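Local coordinates for acetyl-CoA acetyltransferase A (Ascaris suum, PDB 6BJA), which binds coenzyme A and, as a member of the thiolase family, probably catalyses acyl transfer between acetyl-CoA units in lipid metabolism, at residues I38-E43 with V118-E123; K42-R47 with A260-L265. All coordinates share one frame; numbering follows the deposited sequence.

Contact 1. Residues I38-E43 with V118-E123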
ATOM      1  N   ILE A  38      -4.490  29.451   0.383  1.00 16.52           N
ATOM      2  CA  ILE A  38      -5.426  30.370   1.010  1.00 17.79           C
ATOM      3  C   ILE A  38      -4.674  31.476   1.770  1.00 17.00           C
ATOM      4  O   ILE A  38      -5.052  32.658   1.705  1.00 16.68           O
ATOM      5  CB  ILE A  38      -6.378  29.619   1.959  1.00 16.22           C
ATOM      6  CG1 ILE A  38      -7.279  28.679   1.174  1.00 16.73           C
ATOM      7  CG2 ILE A  38      -7.233  30.604   2.804  1.00 18.39           C
ATOM      8  CD1 ILE A  38      -7.896  27.576   2.018  1.00 17.02           C
ATOM      9  N   VAL A  39      -3.598  31.121   2.469  1.00 16.86           N
ATOM     10  CA  VAL A  39      -2.834  32.131   3.202  1.00 16.26           C
ATOM     11  C   VAL A  39      -2.399  33.225   2.259  1.00 17.21           C
ATOM     12  O   VAL A  39      -2.628  34.402   2.545  1.00 17.87           O
ATOM     13  CB  VAL A  39      -1.611  31.526   3.906  1.00 18.18           C
ATOM     14  CG1 VAL A  39      -0.676  32.609   4.476  1.00 21.25           C
ATOM     15  CG2 VAL A  39      -2.054  30.603   5.005  1.00 19.13           C
ATOM     16  N   VAL A  40      -1.757  32.863   1.137  1.00 16.93           N
ATOM     17  CA  VAL A  40      -1.197  33.909   0.292  1.00 14.98           C
ATOM     18  C   VAL A  40      -2.264  34.610  -0.549  1.00 17.14           C
ATOM     19  O   VAL A  40      -2.126  35.792  -0.863  1.00 16.33           O
ATOM     20  CB  VAL A  40      -0.058  33.399  -0.610  1.00 15.82           C
ATOM     21  CG1 VAL A  40       1.142  33.043   0.243  1.00 17.40           C
ATOM     22  CG2 VAL A  40      -0.492  32.206  -1.470  1.00 16.36           C
ATOM     23  N   THR A  41      -3.351  33.913  -0.881  1.00 15.75           N
ATOM     24  CA  THR A  41      -4.409  34.552  -1.632  1.00 15.52           C
ATOM     25  C   THR A  41      -5.095  35.611  -0.775  1.00 16.24           C
ATOM     26  O   THR A  41      -5.295  36.729  -1.223  1.00 16.23           O
ATOM     27  CB  THR A  41      -5.432  33.511  -2.133  1.00 15.91           C
ATOM     28  OG1 THR A  41      -4.757  32.612  -3.026  1.00 15.26           O
ATOM     29  CG2 THR A  41      -6.586  34.154  -2.883  1.00 16.69           C
ATOM     30  N   LYS A  42      -5.447  35.250   0.446  1.00 15.94           N
ATOM     31  CA  LYS A  42      -6.068  36.218   1.348  1.00 17.54           C
ATOM     32  C   LYS A  42      -5.144  37.407   1.578  1.00 17.15           C
ATOM     33  O   LYS A  42      -5.607  38.550   1.549  1.00 17.94           O
ATOM     34  CB  LYS A  42      -6.441  35.562   2.671  1.00 16.71           C
ATOM     35  CG  LYS A  42      -7.656  34.647   2.587  1.00 19.07           C
ATOM     36  CD  LYS A  42      -7.942  34.066   3.964  1.00 24.07           C
ATOM     37  CE  LYS A  42      -9.423  34.006   4.242  1.00 36.17           C
ATOM     38  NZ  LYS A  42      -9.682  33.571   5.651  1.00 39.50           N
ATOM     39  N   GLU A  43      -3.840  37.173   1.769  1.00 15.89           N
ATOM     40  CA  GLU A  43      -2.992  38.323   2.103  1.00 15.72           C
ATOM     41  C   GLU A  43      -2.736  39.164   0.852  1.00 16.65           C
ATOM     42  O   GLU A  43      -2.660  40.376   0.924  1.00 16.84           O
ATOM     43  CB  GLU A  43      -1.674  37.886   2.750  1.00 19.74           C
ATOM     44  CG  GLU A  43      -0.845  39.067   3.246  1.00 31.78           C
ATOM     45  CD  GLU A  43      -1.408  39.727   4.496  1.00 29.61           C
ATOM     46  OE1 GLU A  43      -2.194  39.056   5.238  1.00 24.21           O
ATOM     47  OE2 GLU A  43      -1.043  40.925   4.742  1.00 27.98           O
ATOM     48  N   VAL A 118      -6.215  36.968  -9.502  1.00 16.66           N
ATOM     49  CA  VAL A 118      -5.138  36.555  -8.617  1.00 16.09           C
ATOM     50  C   VAL A 118      -4.438  35.341  -9.234  1.00 17.17           C
ATOM     51  O   VAL A 118      -5.087  34.380  -9.673  1.00 16.78           O
ATOM     52  CB  VAL A 118      -5.644  36.265  -7.174  1.00 17.15           C
ATOM     53  CG1 VAL A 118      -6.577  35.055  -7.081  1.00 20.47           C
ATOM     54  CG2 VAL A 118      -4.423  36.120  -6.234  1.00 17.99           C
ATOM     55  N   ALA A 119      -3.111  35.437  -9.330  1.00 16.74           N
ATOM     56  CA  ALA A 119      -2.277  34.383  -9.881  1.00 14.47           C
ATOM     57  C   ALA A 119      -1.315  33.940  -8.789  1.00 15.27           C
ATOM     58  O   ALA A 119      -0.657  34.774  -8.159  1.00 16.05           O
ATOM     59  CB  ALA A 119      -1.537  34.890 -11.085  1.00 16.70           C
ATOM     60  N   LEU A 120      -1.219  32.640  -8.556  1.00 14.09           N
ATOM     61  CA  LEU A 120      -0.391  32.135  -7.483  1.00 14.25           C
ATOM     62  C   LEU A 120       0.140  30.738  -7.761  1.00 14.66           C
ATOM     63  O   LEU A 120      -0.233  30.086  -8.736  1.00 14.26           O
ATOM     64  CB  LEU A 120      -1.198  32.137  -6.175  1.00 14.73           C
ATOM     65  CG  LEU A 120      -2.414  31.226  -6.126  1.00 14.79           C
ATOM     66  CD1 LEU A 120      -2.432  30.427  -4.855  1.00 16.30           C
ATOM     67  CD2 LEU A 120      -3.686  32.029  -6.315  1.00 16.49           C
ATOM     68  N   GLY A 121       0.977  30.276  -6.844  1.00 14.85           N
ATOM     69  CA  GLY A 121       1.451  28.912  -6.853  1.00 17.07           C
ATOM     70  C   GLY A 121       1.520  28.428  -5.424  1.00 15.48           C
ATOM     71  O   GLY A 121       1.764  29.212  -4.506  1.00 14.88           O
ATOM     72  N   SER A 122       1.300  27.131  -5.252  1.00 14.21           N
ATOM     73  CA  SER A 122       1.357  26.488  -3.952  1.00 14.42           C
ATOM     74  C   SER A 122       1.803  25.057  -4.106  1.00 17.61           C
ATOM     75  O   SER A 122       1.334  24.342  -4.992  1.00 18.04           O
ATOM     76  CB  SER A 122       0.002  26.498  -3.255  1.00 15.83           C
ATOM     77  OG  SER A 122       0.150  26.050  -1.910  1.00 17.22           O
ATOM     78  N   GLU A 123       2.699  24.626  -3.233  1.00 15.26           N
ATOM     79  CA  GLU A 123       3.163  23.259  -3.280  1.00 15.05           C
ATOM     80  C   GLU A 123       3.461  22.769  -1.887  1.00 14.94           C
ATOM     81  O   GLU A 123       4.161  23.441  -1.120  1.00 16.81           O
ATOM     82  CB  GLU A 123       4.410  23.131  -4.161  1.00 15.88           C
ATOM     83  CG  GLU A 123       4.674  21.701  -4.612  1.00 15.82           C
ATOM     84  CD  GLU A 123       3.791  21.289  -5.792  1.00 15.93           C
ATOM     85  OE1 GLU A 123       3.825  22.007  -6.818  1.00 15.77           O
ATOM     86  OE2 GLU A 123       3.101  20.243  -5.707  1.00 17.68           O
TER

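Contact 2. Residues K42-R47 with A260-L265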
ATOM      1  N   LYS A  42      -5.447  35.250   0.446  1.00 15.94           N
ATOM      2  CA  LYS A  42      -6.068  36.218   1.348  1.00 17.54           C
ATOM      3  C   LYS A  42      -5.144  37.407   1.578  1.00 17.15           C
ATOM      4  O   LYS A  42      -5.607  38.550   1.549  1.00 17.94           O
ATOM      5  CB  LYS A  42      -6.441  35.562   2.671  1.00 16.71           C
ATOM      6  CG  LYS A  42      -7.656  34.647   2.587  1.00 19.07           C
ATOM      7  CD  LYS A  42      -7.942  34.066   3.964  1.00 24.07           C
ATOM      8  CE  LYS A  42      -9.423  34.006   4.242  1.00 36.17           C
ATOM      9  NZ  LYS A  42      -9.682  33.571   5.651  1.00 39.50           N
ATOM     10  N   GLU A  43      -3.840  37.173   1.769  1.00 15.89           N
ATOM     11  CA  GLU A  43      -2.992  38.323   2.103  1.00 15.72           C
ATOM     12  C   GLU A  43      -2.736  39.164   0.852  1.00 16.65           C
ATOM     13  O   GLU A  43      -2.660  40.376   0.924  1.00 16.84           O
ATOM     14  CB  GLU A  43      -1.674  37.886   2.750  1.00 19.74           C
ATOM     15  CG  GLU A  43      -0.845  39.067   3.246  1.00 31.78           C
ATOM     16  CD  GLU A  43      -1.408  39.727   4.496  1.00 29.61           C
ATOM     17  OE1 GLU A  43      -2.194  39.056   5.238  1.00 24.21           O
ATOM     18  OE2 GLU A  43      -1.043  40.925   4.742  1.00 27.98           O
ATOM     19  N   ALA A  44      -2.625  38.536  -0.311  1.00 15.30           N
ATOM     20  CA  ALA A  44      -2.457  39.302  -1.542  1.00 15.48           C
ATOM     21  C   ALA A  44      -3.666  40.207  -1.818  1.00 15.83           C
ATOM     22  O   ALA A  44      -3.509  41.329  -2.292  1.00 16.92           O
ATOM     23  CB  ALA A  44      -2.225  38.370  -2.726  1.00 15.71           C
ATOM     24  N   ILE A  45      -4.863  39.706  -1.548  1.00 15.61           N
ATOM     25  CA  ILE A  45      -6.090  40.488  -1.699  1.00 15.32           C
ATOM     26  C   ILE A  45      -6.052  41.662  -0.711  1.00 16.00           C
ATOM     27  O   ILE A  45      -6.278  42.797  -1.114  1.00 17.74           O
ATOM     28  CB  ILE A  45      -7.319  39.626  -1.481  1.00 17.23           C
ATOM     29  CG1 ILE A  45      -7.448  38.633  -2.635  1.00 20.41           C
ATOM     30  CG2 ILE A  45      -8.579  40.478  -1.381  1.00 18.47           C
ATOM     31  CD1 ILE A  45      -8.505  37.576  -2.418  1.00 17.56           C
ATOM     32  N   LYS A  46      -5.714  41.391   0.545  1.00 17.01           N
ATOM     33  CA  LYS A  46      -5.608  42.460   1.547  1.00 15.90           C
ATOM     34  C   LYS A  46      -4.674  43.573   1.094  1.00 17.02           C
ATOM     35  O   LYS A  46      -4.997  44.762   1.198  1.00 18.66           O
ATOM     36  CB  LYS A  46      -5.134  41.885   2.883  1.00 17.36           C
ATOM     37  CG  LYS A  46      -6.214  41.023   3.581  1.00 18.87           C
ATOM     38  CD  LYS A  46      -5.667  40.293   4.811  1.00 20.64           C
ATOM     39  CE  LYS A  46      -6.704  39.333   5.416  1.00 24.13           C
ATOM     40  NZ  LYS A  46      -6.126  38.590   6.578  1.00 24.30           N
ATOM     41  N   ARG A  47      -3.508  43.203   0.577  1.00 16.52           N
ATOM     42  CA  ARG A  47      -2.520  44.222   0.251  1.00 15.76           C
ATOM     43  C   ARG A  47      -2.793  44.876  -1.114  1.00 18.09           C
ATOM     44  O   ARG A  47      -2.236  45.940  -1.417  1.00 21.08           O
ATOM     45  CB  ARG A  47      -1.104  43.631   0.328  1.00 17.78           C
ATOM     46  CG  ARG A  47      -0.770  43.076   1.707  1.00 18.60           C
ATOM     47  CD  ARG A  47       0.699  42.811   1.891  1.00 18.55           C
ATOM     48  NE  ARG A  47       0.971  42.200   3.184  1.00 19.97           N
ATOM     49  CZ  ARG A  47       2.195  42.035   3.691  1.00 20.15           C
ATOM     50  NH1 ARG A  47       3.252  42.406   3.001  1.00 19.75           N
ATOM     51  NH2 ARG A  47       2.360  41.487   4.877  1.00 23.24           N
ATOM     52  N   ALA A 260       4.092  28.820  -0.713  1.00 14.44           N
ATOM     53  CA  ALA A 260       3.177  29.429  -1.675  1.00 13.65           C
ATOM     54  C   ALA A 260       3.511  30.900  -1.901  1.00 14.89           C
ATOM     55  O   ALA A 260       4.180  31.538  -1.092  1.00 13.88           O
ATOM     56  CB  ALA A 260       1.731  29.273  -1.210  1.00 15.01           C
ATOM     57  N   ALA A 261       3.065  31.417  -3.035  1.00 14.49           N
ATOM     58  CA  ALA A 261       3.308  32.807  -3.397  1.00 14.81           C
ATOM     59  C   ALA A 261       2.204  33.286  -4.315  1.00 15.46           C
ATOM     60  O   ALA A 261       1.720  32.514  -5.139  1.00 15.61           O
ATOM     61  CB  ALA A 261       4.658  32.959  -4.074  1.00 14.36           C
ATOM     62  N   ALA A 262       1.823  34.556  -4.196  1.00 14.06           N
ATOM     63  CA  ALA A 262       0.672  35.088  -4.929  1.00 14.54           C
ATOM     64  C   ALA A 262       0.829  36.540  -5.308  1.00 17.93           C
ATOM     65  O   ALA A 262       1.417  37.327  -4.546  1.00 17.21           O
ATOM     66  CB  ALA A 262      -0.634  34.934  -4.089  1.00 13.15           C
ATOM     67  N   CYS A 263       0.265  36.898  -6.454  1.00 15.99           N
ATOM     68  CA  CYS A 263       0.157  38.292  -6.881  1.00 17.90           C
ATOM     69  C   CYS A 263      -1.255  38.602  -7.317  1.00 18.82           C
ATOM     70  O   CYS A 263      -1.896  37.780  -7.977  1.00 17.60           O
ATOM     71  CB  CYS A 263       1.058  38.607  -8.062  1.00 19.96           C
ATOM     72  SG  CYS A 263       2.806  38.342  -7.844  1.00 21.16           S
ATOM     73  N   VAL A 264      -1.744  39.794  -6.982  1.00 16.51           N
ATOM     74  CA  VAL A 264      -2.976  40.289  -7.596  1.00 16.73           C
ATOM     75  C   VAL A 264      -2.589  41.157  -8.785  1.00 17.84           C
ATOM     76  O   VAL A 264      -1.759  42.051  -8.656  1.00 17.79           O
ATOM     77  CB  VAL A 264      -3.833  41.081  -6.592  1.00 17.21           C
ATOM     78  CG1 VAL A 264      -4.980  41.806  -7.277  1.00 16.97           C
ATOM     79  CG2 VAL A 264      -4.365  40.155  -5.552  1.00 18.89           C
ATOM     80  N   LEU A 265      -3.215  40.894  -9.936  1.00 17.39           N
ATOM     81  CA  LEU A 265      -2.975  41.654 -11.149  1.00 15.80           C
ATOM     82  C   LEU A 265      -4.225  42.458 -11.479  1.00 17.12           C
ATOM     83  O   LEU A 265      -5.340  41.986 -11.267  1.00 18.42           O
ATOM     84  CB  LEU A 265      -2.628  40.723 -12.319  1.00 16.37           C
ATOM     85  CG  LEU A 265      -1.538  39.684 -12.058  1.00 17.68           C
ATOM     86  CD1 LEU A 265      -1.401  38.734 -13.238  1.00 20.13           C
ATOM     87  CD2 LEU A 265      -0.215  40.333 -11.789  1.00 19.24           C
TER

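Contact 1. Residues I38-E43 with V118-E123
Helix segment 38-43 lies over strand segment 118-123 with its direction nearly reversed, the two N-to-C axes making 157° and coming within 9.1 Å of each other. Their closest pair of CA atoms, those of Thr-41 and Val-118, is 7.3 Å apart, so side chains alone bridge the gap. Alternation along the strand turns Val-118 and Leu-120 toward the helix, and Val-40 and Thr-41 meet them from above.

Thr-41 and Leu-120 make the closest meeting, their side chains crossing at about a right angle. The hydroxyl OG1 of Thr-41 comes down on the forked end of the leucine, 3.5 Å from CD2 of Leu-120, and a little farther from CD1. Against methyl carbons this is van der Waals contact; the polar need of the hydroxyl is met by its hydrogen bond with the carbonyl O of Gly-37, one turn back in the same helix. In Leu-120, CG sits between the backbone N and the carbonyl carbon (chi1 64°), which puts the fork of the side chain under that hydroxyl.

In this alpha/beta layering, typical of the thiolase fold, helix 33-48 covers one face of a mixed sheet in which strand 116-124 runs between strands 57-61 and 257-267. Leu-120 also touches Thr-58 and Val-60 on the first neighbour and Ala-262 on the second.

CD1 of Leu-120 has a second neighbour on the helix, CG2 of Val-40, at 4.3 Å. On Thr-41 the methyl CG2 is anti to the backbone N, while OG1 is anti to the carbonyl carbon, and the two branches thereby face different strand residues. CG2 rests 4.3 Å from CG1 of Val-118, while Ile-76 of helix 72-79 packs against the same threonine.

Contact 2. Residues K42-R47 with A260-L265
Apolar contact between Ala-44 and two strand residues, Ala-262 and Val-264, joins segment 42-47 of the helix to segment 260-265 of the strand. The single methyl of Ala-44 points toward the strand and is met by two carbons at equal distance: its CB is 4.0 Å from CB of Ala-262 and 4.0 Å from CG2 of Val-264. The facing alanines, Ala-44 and Ala-262, let the backbones draw close, with the CA atoms of Ala-44 and Cys-263 only 6.0 Å apart and the axes inclined at 34°.

Contacts with backbone atoms come next. In Val-264, CG1 is anti to the backbone N (chi1 170°), which leaves CG2 beside that N; CG2 rests against the carbonyl of Ala-44 as well, 3.6 Å from its O. That oxygen also has a hydrogen bond with the hydroxyl of Ser-15.

Charge is kept to another side of the helix. One turn apart, Arg-47 and Glu-43 form a salt bridge, NE of the arginine lying 2.8 Å from OE2 of the glutamate. The bond is nearly straight at 167°, with OE2 in the guanidinium plane and using its anti lone pair; NH2 adds a weak second bond.

With methyls and no directed bond between the segments, close fit and exclusion of water hold them, while the Ser-15 bond ties the helix to adjoining strand 11-23.

Overall arrangement
From the N terminus the chain passes through strand 11-23 into helix 33-48, from which both contacts start. Contact 1 closes the shorter loop, with 74 residues between its segments, ending on strand 116-124. Contact 2 spans 212 residues before it reaches strand 257-267. The helix segments overlap at Lys-42 and Glu-43, and the strand of contact 1 falls inside the span of contact 2; offset by a few residues at the start, the two spans overlap and are not strictly nested. Their strands are antiparallel neighbours in the sheet, linked by probable hydrogen bonds such as Ala-119 O to Cys-263 N, so the earlier and later parts of the N-terminal thiolase region meet beneath one helix.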